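Local coordinates for hypothetical protein (Anabaena variabilis, PDB 2OBN) that is of unknown function but pairs a Rossmann-like domain with a P-loop NTPase-like domain, a combination consistent with nucleotide binding, at residues B[172-177]-B[182-187]; B[30-35]-B[194-199]; B[209-214]-B[245-250]. The protein carries 2 engineered substitutions. One frame throughout, in Å; residues are numbered along the deposited sequence.

From the N terminus, helix 24-32, packed against the first parallel sheet, gives out within residues 30-35, which meet residues 194-199 far along the chain; interaction 2 thus closes a long loop and joins the Rossmann-like part to the P-loop domain. Interaction 1 is nested inside that loop, folding helix 166-179 back onto strand 184-187, the strand just before helix 191-197, and it touches interaction 2 through Trp175 and Tyr32. Interaction 3 follows in series, setting helix 208-222 against helix 245-252, about 22 Å from interaction 1, centre to centre, at the surface shared with the second subunit. Interactions 1 and 3 therefore work within the P-loop domain, whereas interaction 2 ties two domains together.

Interaction 1: B[172-177]-B[182-187]; sequences ELHWAA and WRSKFL
His174 and Ser184 form the tight half of this helix-strand contact. With its CG anti to the backbone N (chi1 160°), the imidazole reaches from the helix toward the strand, and His174 ND1 makes a 2.7 Å hydrogen bond to Ser184 OG, in which either atom could be the donor. The hydroxyl meets the ring at its edge, near the plane, and also keeps a weak hydrogen bond with His230 NE2 of the neighbouring strand 228-231. In the ring plane, CE1 of His174 lies 3.2 Å from Ser184 O. Phe186 comes over a face instead: Phe186 CB sits 4.2 Å from the centroid of the His174 ring in a CH-pi contact, while its phenyl group leads away from the helix. Were His174 an alanine, the Ser184 hydroxyl would probably keep little beyond its weak bond to His230, and the Phe186 methylene would lose the ring beside it. Buried Ala177 completes the tight part, its CB 3.9 Å from Ser184 CB.

The pair belongs to a beta-alpha-beta crossover of the P-loop domain: strand 153-159, helix 166-179, then strand 184-187, parallel to the first and separated from it in the sheet by strand 228-231. The axes of helix 172-177 and strand 184-187 run nearly antiparallel, at 166°.

Trp182 N donates to Ala177 O over 3.0 Å. The looser side is the partly exposed Trp182 indole, which meets that oxygen at its edge and extends beyond the helix to touch Met347 of helix 340-347.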
ATOM      1  N   GLU B 172     -15.793   5.139  19.654  1.00 37.44           N
ATOM      2  CA  GLU B 172     -16.674   6.064  20.368  1.00 38.17           C
ATOM      3  C   GLU B 172     -17.782   6.563  19.448  1.00 37.64           C
ATOM      4  O   GLU B 172     -18.919   6.683  19.888  1.00 37.42           O
ATOM      5  CB  GLU B 172     -15.902   7.263  20.943  1.00 38.16           C
ATOM      6  CG  GLU B 172     -14.878   6.933  22.055  1.00 39.52           C
ATOM      7  CD  GLU B 172     -15.501   6.540  23.393  1.00 41.55           C
ATOM      8  OE1 GLU B 172     -16.738   6.459  23.479  1.00 44.76           O
ATOM      9  OE2 GLU B 172     -14.740   6.307  24.366  1.00 41.14           O
ATOM     10  N   LEU B 173     -17.452   6.866  18.187  1.00 38.55           N
ATOM     11  CA  LEU B 173     -18.470   7.312  17.212  1.00 39.92           C
ATOM     12  C   LEU B 173     -19.488   6.220  16.919  1.00 38.77           C
ATOM     13  O   LEU B 173     -20.651   6.513  16.712  1.00 39.02           O
ATOM     14  CB  LEU B 173     -17.841   7.822  15.908  1.00 40.39           C
ATOM     15  CG  LEU B 173     -17.156   9.201  16.030  1.00 43.10           C
ATOM     16  CD1 LEU B 173     -16.193   9.459  14.892  1.00 47.50           C
ATOM     17  CD2 LEU B 173     -18.186  10.334  16.128  1.00 46.35           C
ATOM     18  N   HIS B 174     -19.031   4.970  16.922  1.00 38.71           N
ATOM     19  CA  HIS B 174     -19.894   3.810  16.729  1.00 37.93           C
ATOM     20  C   HIS B 174     -20.844   3.605  17.916  1.00 36.93           C
ATOM     21  O   HIS B 174     -22.043   3.314  17.736  1.00 35.05           O
ATOM     22  CB  HIS B 174     -19.055   2.541  16.480  1.00 37.05           C
ATOM     23  CG  HIS B 174     -19.796   1.266  16.743  1.00 40.65           C
ATOM     24  ND1 HIS B 174     -20.872   0.853  15.981  1.00 35.15           N
ATOM     25  CD2 HIS B 174     -19.618   0.315  17.693  1.00 42.16           C
ATOM     26  CE1 HIS B 174     -21.331  -0.290  16.461  1.00 38.04           C
ATOM     27  NE2 HIS B 174     -20.587  -0.640  17.497  1.00 40.56           N
ATOM     28  N   TRP B 175     -20.312   3.735  19.127  1.00 37.39           N
ATOM     29  CA  TRP B 175     -21.139   3.587  20.320  1.00 38.54           C
ATOM     30  C   TRP B 175     -22.186   4.703  20.436  1.00 37.52           C
ATOM     31  O   TRP B 175     -23.305   4.443  20.876  1.00 35.88           O
ATOM     32  CB  TRP B 175     -20.287   3.471  21.580  1.00 40.29           C
ATOM     33  CG  TRP B 175     -19.394   2.266  21.556  1.00 41.70           C
ATOM     34  CD1 TRP B 175     -19.716   1.025  21.085  1.00 43.52           C
ATOM     35  CD2 TRP B 175     -18.069   2.167  22.067  1.00 40.24           C
ATOM     36  NE1 TRP B 175     -18.660   0.176  21.233  1.00 42.26           N
ATOM     37  CE2 TRP B 175     -17.637   0.841  21.845  1.00 39.90           C
ATOM     38  CE3 TRP B 175     -17.199   3.068  22.690  1.00 42.76           C
ATOM     39  CZ2 TRP B 175     -16.376   0.392  22.218  1.00 38.63           C
ATOM     40  CZ3 TRP B 175     -15.946   2.621  23.062  1.00 43.63           C
ATOM     41  CH2 TRP B 175     -15.547   1.291  22.827  1.00 41.26           C
ATOM     42  N   ALA B 176     -21.836   5.918  20.005  1.00 36.37           N
ATOM     43  CA  ALA B 176     -22.773   7.056  20.040  1.00 37.01           C
ATOM     44  C   ALA B 176     -23.900   6.865  19.035  1.00 37.41           C
ATOM     45  O   ALA B 176     -25.054   7.137  19.352  1.00 38.68           O
ATOM     46  CB  ALA B 176     -22.061   8.364  19.763  1.00 35.89           C
ATOM     47  N   ALA B 177     -23.566   6.418  17.827  1.00 37.01           N
ATOM     48  CA  ALA B 177     -24.593   6.143  16.811  1.00 38.35           C
ATOM     49  C   ALA B 177     -25.545   5.029  17.258  1.00 38.30           C
ATOM     50  O   ALA B 177     -26.750   5.092  16.987  1.00 38.31           O
ATOM     51  CB  ALA B 177     -23.955   5.780  15.504  1.00 37.83           C
ATOM     52  N   TRP B 182     -29.280   4.251  15.643  1.00 39.25           N
ATOM     53  CA  TRP B 182     -28.834   3.895  14.313  1.00 40.82           C
ATOM     54  C   TRP B 182     -28.273   2.475  14.296  1.00 39.91           C
ATOM     55  O   TRP B 182     -27.706   2.001  15.289  1.00 39.24           O
ATOM     56  CB  TRP B 182     -27.751   4.853  13.810  1.00 43.52           C
ATOM     57  CG  TRP B 182     -28.268   6.131  13.237  1.00 45.53           C
ATOM     58  CD1 TRP B 182     -28.873   6.285  12.037  1.00 48.49           C
ATOM     59  CD2 TRP B 182     -28.174   7.437  13.805  1.00 48.51           C
ATOM     60  NE1 TRP B 182     -29.189   7.600  11.821  1.00 49.65           N
ATOM     61  CE2 TRP B 182     -28.767   8.333  12.893  1.00 49.35           C
ATOM     62  CE3 TRP B 182     -27.645   7.939  14.987  1.00 47.90           C
ATOM     63  CZ2 TRP B 182     -28.859   9.707  13.137  1.00 48.60           C
ATOM     64  CZ3 TRP B 182     -27.734   9.308  15.226  1.00 49.45           C
ATOM     65  CH2 TRP B 182     -28.335  10.172  14.303  1.00 47.65           C
ATOM     66  N   ARG B 183     -28.468   1.792  13.174  1.00 38.60           N
ATOM     67  CA  ARG B 183     -27.844   0.494  12.957  1.00 37.97           C
ATOM     68  C   ARG B 183     -26.418   0.825  12.539  1.00 37.40           C
ATOM     69  O   ARG B 183     -26.189   1.233  11.406  1.00 36.49           O
ATOM     70  CB  ARG B 183     -28.561  -0.284  11.871  1.00 37.64           C
ATOM     71  CG  ARG B 183     -29.954  -0.749  12.288  1.00 41.81           C
ATOM     72  CD  ARG B 183     -30.601  -1.536  11.168  1.00 44.82           C
ATOM     73  NE  ARG B 183     -29.612  -2.486  10.669  1.00 48.85           N
ATOM     74  CZ  ARG B 183     -29.377  -3.693  11.187  1.00 51.56           C
ATOM     75  NH1 ARG B 183     -30.102  -4.165  12.196  1.00 55.79           N
ATOM     76  NH2 ARG B 183     -28.426  -4.458  10.666  1.00 46.33           N
ATOM     77  N   SER B 184     -25.479   0.661  13.477  1.00 37.11           N
ATOM     78  CA  SER B 184     -24.073   1.036  13.307  1.00 36.63           C
ATOM     79  C   SER B 184     -23.134  -0.168  13.337  1.00 36.24           C
ATOM     80  O   SER B 184     -23.362  -1.129  14.088  1.00 34.89           O
ATOM     81  CB  SER B 184     -23.688   2.006  14.444  1.00 36.31           C
ATOM     82  OG  SER B 184     -22.354   2.467  14.342  1.00 36.28           O
ATOM     83  N   LYS B 185     -22.100  -0.128  12.494  1.00 36.37           N
ATOM     84  CA  LYS B 185     -21.079  -1.163  12.488  1.00 36.20           C
ATOM     85  C   LYS B 185     -19.668  -0.573  12.457  1.00 36.46           C
ATOM     86  O   LYS B 185     -19.384   0.335  11.673  1.00 34.08           O
ATOM     87  CB  LYS B 185     -21.205  -2.108  11.304  1.00 37.10           C
ATOM     88  CG  LYS B 185     -20.597  -3.470  11.668  1.00 39.27           C
ATOM     89  CD  LYS B 185     -20.246  -4.337  10.525  1.00 38.86           C
ATOM     90  CE  LYS B 185     -19.995  -5.782  11.003  1.00 42.45           C
ATOM     91  NZ  LYS B 185     -19.255  -5.941  12.290  1.00 44.16           N
ATOM     92  N   PHE B 186     -18.802  -1.113  13.316  1.00 36.91           N
ATOM     93  CA  PHE B 186     -17.393  -0.744  13.373  1.00 37.49           C
ATOM     94  C   PHE B 186     -16.626  -1.773  12.532  1.00 37.78           C
ATOM     95  O   PHE B 186     -16.890  -2.964  12.646  1.00 38.35           O
ATOM     96  CB  PHE B 186     -16.898  -0.746  14.821  1.00 38.53           C
ATOM     97  CG  PHE B 186     -15.397  -0.683  14.945  1.00 38.99           C
ATOM     98  CD1 PHE B 186     -14.729   0.519  14.822  1.00 37.79           C
ATOM     99  CD2 PHE B 186     -14.652  -1.844  15.163  1.00 39.11           C
ATOM    100  CE1 PHE B 186     -13.333   0.572  14.902  1.00 39.86           C
ATOM    101  CE2 PHE B 186     -13.274  -1.800  15.245  1.00 40.28           C
ATOM    102  CZ  PHE B 186     -12.611  -0.580  15.113  1.00 40.39           C
ATOM    103  N   LEU B 187     -15.697  -1.307  11.687  1.00 39.16           N
ATOM    104  CA  LEU B 187     -14.880  -2.180  10.815  1.00 37.76           C
ATOM    105  C   LEU B 187     -13.408  -2.033  11.131  1.00 37.36           C
ATOM    106  O   LEU B 187     -12.858  -0.944  11.048  1.00 38.37           O
ATOM    107  CB  LEU B 187     -15.132  -1.862   9.346  1.00 38.77           C
ATOM    108  CG  LEU B 187     -16.551  -2.155   8.874  1.00 38.69           C
ATOM    109  CD1 LEU B 187     -16.708  -1.716   7.440  1.00 41.58           C
ATOM    110  CD2 LEU B 187     -16.876  -3.621   9.024  1.00 40.09           C
TER

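Interaction 2: B[30-35]-B[194-199]; sequences LRYSEA and VMLEGD
Leu196 is the one residue of 194-199 that packs substantially on 30-35, its forked end set against the place where helix 24-32 gives out. With chi2 at 180°, CD1 is held anti to CA, and Leu196 CD1 packs 3.6 Å from Tyr32 CB. The other methyl comes alongside the Ser33 backbone, with Leu196 CD2 3.4 Å from Ser33 N. It also touches the serine side chain, Leu196 CD2 lying 3.7 Å from Ser33 CB. The phenol ring itself takes little part, since Tyr32 offers its methylene to the leucine and sends the ring elsewhere. No direct hydrogen bond spans the two segments. One water bridges them instead, accepting from Glu34 N at 2.9 Å and donating to Leu196 O in a bond that is long and weak.

Around these groups lies a second layer. Arg31 CG lies over the centre of one face of the Tyr32 ring, 3.8 Å above its plane, and a hydrogen bond to Ser168 OG at the start of helix 166-179 holds the phenol oxygen. Ser33 is the first residue to leave helical geometry, and its OG accepts from Ala35 N at 3.1 Å, an ST turn that shapes the exit from the helix. Leu196 leans further on Leu29 and Met167, one from each domain.

The contact is a domain-domain seam: helix 24-32, which links neighbouring strands 10-13 and 37-41 of a sheet ordered 3-2-1-4-5-6 as in Rossmann folds, abuts helix 191-197 of the P-loop domain.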
ATOM      1  N   LEU B  30      -6.685  -4.545  26.757  1.00 39.80           N
ATOM      2  CA  LEU B  30      -7.099  -4.327  28.145  1.00 39.39           C
ATOM      3  C   LEU B  30      -8.146  -3.215  28.244  1.00 40.41           C
ATOM      4  O   LEU B  30      -9.025  -3.268  29.096  1.00 41.31           O
ATOM      5  CB  LEU B  30      -5.893  -3.977  29.023  1.00 38.51           C
ATOM      6  CG  LEU B  30      -4.895  -5.118  29.281  1.00 38.63           C
ATOM      7  CD1 LEU B  30      -3.587  -4.559  29.798  1.00 38.24           C
ATOM      8  CD2 LEU B  30      -5.456  -6.192  30.243  1.00 38.06           C
ATOM      9  N   ARG B  31      -8.049  -2.206  27.384  1.00 40.53           N
ATOM     10  CA  ARG B  31      -8.991  -1.095  27.408  1.00 41.31           C
ATOM     11  C   ARG B  31     -10.324  -1.443  26.743  1.00 40.38           C
ATOM     12  O   ARG B  31     -11.366  -0.955  27.178  1.00 40.07           O
ATOM     13  CB  ARG B  31      -8.360   0.155  26.763  1.00 41.29           C
ATOM     14  CG  ARG B  31      -9.263   1.384  26.727  1.00 43.23           C
ATOM     15  CD  ARG B  31      -8.572   2.642  26.165  1.00 45.08           C
ATOM     16  NE  ARG B  31      -7.857   3.391  27.208  1.00 55.09           N
ATOM     17  CZ  ARG B  31      -6.530   3.477  27.383  1.00 57.42           C
ATOM     18  NH1 ARG B  31      -5.651   2.897  26.556  1.00 58.40           N
ATOM     19  NH2 ARG B  31      -6.066   4.197  28.403  1.00 53.86           N
ATOM     20  N   TYR B  32     -10.316  -2.289  25.713  1.00 39.19           N
ATOM     21  CA  TYR B  32     -11.545  -2.541  24.978  1.00 37.83           C
ATOM     22  C   TYR B  32     -12.096  -3.979  24.888  1.00 38.49           C
ATOM     23  O   TYR B  32     -13.278  -4.144  24.622  1.00 37.75           O
ATOM     24  CB  TYR B  32     -11.381  -1.977  23.567  1.00 37.90           C
ATOM     25  CG  TYR B  32     -11.196  -0.465  23.491  1.00 38.15           C
ATOM     26  CD1 TYR B  32     -12.210   0.400  23.905  1.00 37.90           C
ATOM     27  CD2 TYR B  32     -10.044   0.095  22.948  1.00 34.40           C
ATOM     28  CE1 TYR B  32     -12.075   1.775  23.808  1.00 34.54           C
ATOM     29  CE2 TYR B  32      -9.900   1.467  22.853  1.00 36.33           C
ATOM     30  CZ  TYR B  32     -10.924   2.304  23.275  1.00 36.86           C
ATOM     31  OH  TYR B  32     -10.779   3.667  23.185  1.00 36.51           O
ATOM     32  N   SER B  33     -11.285  -5.008  25.114  1.00 38.41           N
ATOM     33  CA  SER B  33     -11.766  -6.383  24.937  1.00 38.30           C
ATOM     34  C   SER B  33     -12.790  -6.860  25.964  1.00 39.32           C
ATOM     35  O   SER B  33     -12.564  -6.753  27.166  1.00 39.15           O
ATOM     36  CB  SER B  33     -10.584  -7.347  24.945  1.00 38.60           C
ATOM     37  OG  SER B  33     -11.014  -8.678  24.730  1.00 40.54           O
ATOM     38  N   GLU B  34     -13.910  -7.399  25.480  1.00 40.84           N
ATOM     39  CA  GLU B  34     -14.948  -7.974  26.338  1.00 41.70           C
ATOM     40  C   GLU B  34     -14.588  -9.408  26.742  1.00 40.44           C
ATOM     41  O   GLU B  34     -15.330 -10.038  27.482  1.00 41.53           O
ATOM     42  CB  GLU B  34     -16.322  -7.977  25.641  1.00 43.44           C
ATOM     43  CG  GLU B  34     -16.994  -6.612  25.460  1.00 48.44           C
ATOM     44  CD  GLU B  34     -18.311  -6.700  24.678  1.00 42.44           C
ATOM     45  N   ALA B  35     -13.470  -9.931  26.248  1.00 40.12           N
ATOM     46  CA  ALA B  35     -13.035 -11.279  26.585  1.00 39.46           C
ATOM     47  C   ALA B  35     -12.648 -11.357  28.053  1.00 39.26           C
ATOM     48  O   ALA B  35     -12.264 -10.352  28.635  1.00 38.74           O
ATOM     49  CB  ALA B  35     -11.847 -11.682  25.724  1.00 39.02           C
ATOM     50  N   VAL B 194      -8.734  -6.131  14.683  1.00 40.62           N
ATOM     51  CA  VAL B 194      -9.177  -7.478  14.293  1.00 39.82           C
ATOM     52  C   VAL B 194      -9.226  -8.399  15.511  1.00 40.08           C
ATOM     53  O   VAL B 194     -10.129  -9.217  15.621  1.00 38.04           O
ATOM     54  CB  VAL B 194      -8.286  -8.073  13.186  1.00 39.08           C
ATOM     55  CG1 VAL B 194      -8.651  -9.525  12.898  1.00 36.88           C
ATOM     56  CG2 VAL B 194      -8.406  -7.241  11.911  1.00 38.74           C
HETATM   57  N   MSE B 195      -8.255  -8.263  16.413  1.00 42.13           N
HETATM   58  CA  MSE B 195      -8.252  -9.030  17.672  1.00 43.54           C
HETATM   59  C   MSE B 195      -9.443  -8.686  18.560  1.00 44.30           C
HETATM   60  O   MSE B 195     -10.007  -9.567  19.220  1.00 42.79           O
HETATM   61  CB  MSE B 195      -6.947  -8.829  18.438  1.00 43.93           C
HETATM   62  CG  MSE B 195      -5.839  -9.699  17.918  1.00 45.31           C
HETATM   63 SE   MSE B 195      -4.162  -9.430  18.811  0.75 45.00          SE
HETATM   64  CE  MSE B 195      -3.397  -8.118  17.696  1.00 41.99           C
ATOM     65  N   LEU B 196      -9.831  -7.413  18.566  1.00 45.45           N
ATOM     66  CA  LEU B 196     -11.006  -6.990  19.318  1.00 45.99           C
ATOM     67  C   LEU B 196     -12.311  -7.504  18.731  1.00 47.03           C
ATOM     68  O   LEU B 196     -13.156  -8.040  19.442  1.00 44.35           O
ATOM     69  CB  LEU B 196     -11.095  -5.466  19.390  1.00 45.72           C
ATOM     70  CG  LEU B 196     -10.195  -4.778  20.401  1.00 47.17           C
ATOM     71  CD1 LEU B 196     -10.435  -3.286  20.318  1.00 48.30           C
ATOM     72  CD2 LEU B 196     -10.476  -5.297  21.812  1.00 47.18           C
ATOM     73  N   GLU B 197     -12.485  -7.297  17.433  1.00 49.08           N
ATOM     74  CA  GLU B 197     -13.722  -7.678  16.767  1.00 51.22           C
ATOM     75  C   GLU B 197     -13.775  -9.143  16.407  1.00 52.36           C
ATOM     76  O   GLU B 197     -14.861  -9.696  16.259  1.00 53.98           O
ATOM     77  CB  GLU B 197     -13.926  -6.833  15.510  1.00 51.36           C
ATOM     78  CG  GLU B 197     -14.173  -5.368  15.815  1.00 55.64           C
ATOM     79  CD  GLU B 197     -15.468  -5.145  16.593  1.00 58.46           C
ATOM     80  OE1 GLU B 197     -16.499  -5.752  16.227  1.00 61.77           O
ATOM     81  OE2 GLU B 197     -15.452  -4.364  17.563  1.00 58.04           O
ATOM     82  N   GLY B 198     -12.606  -9.762  16.251  1.00 53.31           N
ATOM     83  CA  GLY B 198     -12.513 -11.152  15.839  1.00 52.20           C
ATOM     84  C   GLY B 198     -12.626 -11.281  14.331  1.00 52.15           C
ATOM     85  O   GLY B 198     -12.645 -12.397  13.807  1.00 52.20           O
ATOM     86  N   ASP B 199     -12.704 -10.148  13.626  1.00 51.07           N
ATOM     87  CA  ASP B 199     -12.808 -10.143  12.172  1.00 50.90           C
ATOM     88  C   ASP B 199     -12.394  -8.757  11.625  1.00 48.56           C
ATOM     89  O   ASP B 199     -12.237  -7.794  12.377  1.00 45.90           O
ATOM     90  CB  ASP B 199     -14.244 -10.492  11.749  1.00 51.36           C
ATOM     91  CG  ASP B 199     -14.320 -11.164  10.372  1.00 58.11           C
ATOM     92  OD1 ASP B 199     -13.410 -10.980   9.523  1.00 56.50           O
ATOM     93  OD2 ASP B 199     -15.311 -11.897  10.144  1.00 63.88           O
TER
HETATM   94  O   HOH W   1     -14.130  -7.904  22.639  1.00 41.70           O

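Interaction 3: B[209-214]-B[245-250]; sequences DFAAGA and TLPLIR
Ala211 and Ala212 meet Pro247 in a contact of van der Waals packing, with no hydrogen bond between the helices. Ala211 CB touches the proline ring at two carbons, lying 3.7 Å from Pro247 CB and almost as near to CG. Pro247 CB also presses on the helix backbone, 3.6 Å from Ala212 N, while the Ala212 methyl extends the patch, its CB 4.4 Å from Arg250 CB. Small side chains let the main chains approach closely: the CA atoms of Ala212 and Pro247 are 4.2 Å apart, and the segment axes cross at -42°, 7.8 Å apart at their closest.

Both helices are connections in the P-loop domain. Helix 208-222 leads into strand 228-231, and helix 245-252 is the helix of a beta-alpha-beta crossover from that strand to strand 256-262, with strand 153-159 between the two in the parallel sheet. Pro247 stands in the first turn of its helix, where a missing N-H costs no helical bond.

The polar interactions lie at the margin. Arg250 lends only its CB to the contact and turns its guanidinium away. NH1 bonds to Val289 O, and NH2 to Leu237 O of the second subunit, whose Val208 also packs on Ala211.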
ATOM      1  N   ASP B 209      -1.005  -4.066  -4.219  1.00 33.89           N
ATOM      2  CA  ASP B 209      -1.950  -4.299  -5.318  1.00 35.31           C
ATOM      3  C   ASP B 209      -3.380  -4.602  -4.831  1.00 35.87           C
ATOM      4  O   ASP B 209      -4.365  -4.217  -5.476  1.00 36.56           O
ATOM      5  CB  ASP B 209      -1.482  -5.515  -6.151  1.00 34.95           C
ATOM      6  CG  ASP B 209      -1.637  -5.334  -7.649  1.00 38.32           C
ATOM      7  OD1 ASP B 209      -1.939  -4.224  -8.127  1.00 44.88           O
ATOM      8  OD2 ASP B 209      -1.380  -6.316  -8.374  1.00 39.29           O
ATOM      9  N   PHE B 210      -3.491  -5.300  -3.703  1.00 35.24           N
ATOM     10  CA  PHE B 210      -4.798  -5.738  -3.192  1.00 36.17           C
ATOM     11  C   PHE B 210      -5.327  -4.967  -1.983  1.00 36.12           C
ATOM     12  O   PHE B 210      -6.405  -5.305  -1.462  1.00 37.07           O
ATOM     13  CB  PHE B 210      -4.719  -7.221  -2.855  1.00 35.10           C
ATOM     14  CG  PHE B 210      -4.306  -8.079  -4.022  1.00 36.17           C
ATOM     15  CD1 PHE B 210      -5.137  -8.199  -5.136  1.00 37.26           C
ATOM     16  CD2 PHE B 210      -3.101  -8.775  -4.007  1.00 35.03           C
ATOM     17  CE1 PHE B 210      -4.782  -8.994  -6.216  1.00 36.23           C
ATOM     18  CE2 PHE B 210      -2.742  -9.596  -5.085  1.00 36.54           C
ATOM     19  CZ  PHE B 210      -3.586  -9.697  -6.194  1.00 36.01           C
ATOM     20  N   ALA B 211      -4.598  -3.930  -1.572  1.00 34.62           N
ATOM     21  CA  ALA B 211      -4.922  -3.169  -0.372  1.00 35.90           C
ATOM     22  C   ALA B 211      -6.295  -2.513  -0.431  1.00 36.11           C
ATOM     23  O   ALA B 211      -7.098  -2.677   0.488  1.00 35.55           O
ATOM     24  CB  ALA B 211      -3.821  -2.115  -0.078  1.00 34.04           C
ATOM     25  N   ALA B 212      -6.552  -1.767  -1.507  1.00 36.65           N
ATOM     26  CA  ALA B 212      -7.837  -1.104  -1.678  1.00 37.11           C
ATOM     27  C   ALA B 212      -8.952  -2.136  -1.774  1.00 35.23           C
ATOM     28  O   ALA B 212     -10.050  -1.932  -1.243  1.00 36.83           O
ATOM     29  CB  ALA B 212      -7.814  -0.219  -2.926  1.00 38.04           C
ATOM     30  N   GLY B 213      -8.658  -3.251  -2.436  1.00 35.57           N
ATOM     31  CA  GLY B 213      -9.618  -4.352  -2.627  1.00 36.36           C
ATOM     32  C   GLY B 213      -9.972  -5.015  -1.307  1.00 37.59           C
ATOM     33  O   GLY B 213     -11.098  -5.464  -1.111  1.00 35.96           O
ATOM     34  N   ALA B 214      -9.003  -5.050  -0.391  1.00 38.56           N
ATOM     35  CA  ALA B 214      -9.216  -5.628   0.928  1.00 38.66           C
ATOM     36  C   ALA B 214     -10.209  -4.773   1.704  1.00 37.39           C
ATOM     37  O   ALA B 214     -11.037  -5.285   2.433  1.00 37.01           O
ATOM     38  CB  ALA B 214      -7.877  -5.725   1.697  1.00 38.97           C
ATOM     39  N   THR B 245      -3.424   4.890   4.543  1.00 40.36           N
ATOM     40  CA  THR B 245      -4.540   5.809   4.434  1.00 41.17           C
ATOM     41  C   THR B 245      -5.123   5.821   3.015  1.00 39.74           C
ATOM     42  O   THR B 245      -6.339   5.920   2.860  1.00 40.75           O
ATOM     43  CB  THR B 245      -4.143   7.258   4.802  1.00 42.24           C
ATOM     44  OG1 THR B 245      -3.522   7.283   6.091  1.00 45.93           O
ATOM     45  CG2 THR B 245      -5.382   8.137   4.839  1.00 44.75           C
ATOM     46  N   LEU B 246      -4.278   5.711   1.992  1.00 37.11           N
ATOM     47  CA  LEU B 246      -4.783   5.800   0.623  1.00 37.96           C
ATOM     48  C   LEU B 246      -5.789   4.670   0.292  1.00 38.56           C
ATOM     49  O   LEU B 246      -6.909   4.971  -0.130  1.00 38.79           O
ATOM     50  CB  LEU B 246      -3.641   5.909  -0.385  1.00 37.20           C
ATOM     51  CG  LEU B 246      -4.002   6.101  -1.856  1.00 37.42           C
ATOM     52  CD1 LEU B 246      -4.960   7.290  -2.092  1.00 36.32           C
ATOM     53  CD2 LEU B 246      -2.703   6.243  -2.666  1.00 37.92           C
ATOM     54  N   PRO B 247      -5.401   3.380   0.476  1.00 38.00           N
ATOM     55  CA  PRO B 247      -6.395   2.313   0.251  1.00 37.85           C
ATOM     56  C   PRO B 247      -7.632   2.396   1.146  1.00 37.19           C
ATOM     57  O   PRO B 247      -8.704   1.984   0.723  1.00 38.64           O
ATOM     58  CB  PRO B 247      -5.605   1.019   0.520  1.00 38.74           C
ATOM     59  CG  PRO B 247      -4.357   1.449   1.252  1.00 36.41           C
ATOM     60  CD  PRO B 247      -4.068   2.825   0.787  1.00 36.95           C
ATOM     61  N   LEU B 248      -7.504   2.896   2.371  1.00 38.38           N
ATOM     62  CA  LEU B 248      -8.695   3.067   3.230  1.00 38.76           C
ATOM     63  C   LEU B 248      -9.702   4.003   2.566  1.00 38.81           C
ATOM     64  O   LEU B 248     -10.882   3.681   2.462  1.00 39.61           O
ATOM     65  CB  LEU B 248      -8.311   3.578   4.615  1.00 38.88           C
ATOM     66  CG  LEU B 248      -7.656   2.508   5.490  1.00 37.48           C
ATOM     67  CD1 LEU B 248      -7.053   3.114   6.749  1.00 40.20           C
ATOM     68  CD2 LEU B 248      -8.637   1.421   5.851  1.00 39.34           C
ATOM     69  N   ILE B 249      -9.208   5.139   2.086  1.00 40.22           N
ATOM     70  CA  ILE B 249     -10.030   6.126   1.385  1.00 40.33           C
ATOM     71  C   ILE B 249     -10.589   5.582   0.052  1.00 39.43           C
ATOM     72  O   ILE B 249     -11.763   5.735  -0.248  1.00 38.94           O
ATOM     73  CB  ILE B 249      -9.219   7.416   1.122  1.00 39.02           C
ATOM     74  CG1 ILE B 249      -8.965   8.142   2.438  1.00 40.03           C
ATOM     75  CG2 ILE B 249      -9.959   8.340   0.158  1.00 39.89           C
ATOM     76  CD1 ILE B 249      -8.071   9.393   2.333  1.00 38.88           C
ATOM     77  N   ARG B 250      -9.734   4.964  -0.749  1.00 39.79           N
ATOM     78  CA  ARG B 250     -10.144   4.459  -2.052  1.00 39.08           C
ATOM     79  C   ARG B 250     -11.077   3.267  -1.912  1.00 38.67           C
ATOM     80  O   ARG B 250     -12.115   3.186  -2.589  1.00 40.92           O
ATOM     81  CB  ARG B 250      -8.908   4.088  -2.876  1.00 38.32           C
ATOM     82  CG  ARG B 250      -8.028   5.274  -3.248  1.00 39.05           C
ATOM     83  CD  ARG B 250      -8.591   6.049  -4.451  1.00 42.99           C
ATOM     84  NE  ARG B 250      -7.766   7.213  -4.771  1.00 40.32           N
ATOM     85  CZ  ARG B 250      -7.861   8.394  -4.170  1.00 41.24           C
ATOM     86  NH1 ARG B 250      -8.790   8.624  -3.241  1.00 42.88           N
ATOM     87  NH2 ARG B 250      -7.035   9.367  -4.528  1.00 39.79           N
TER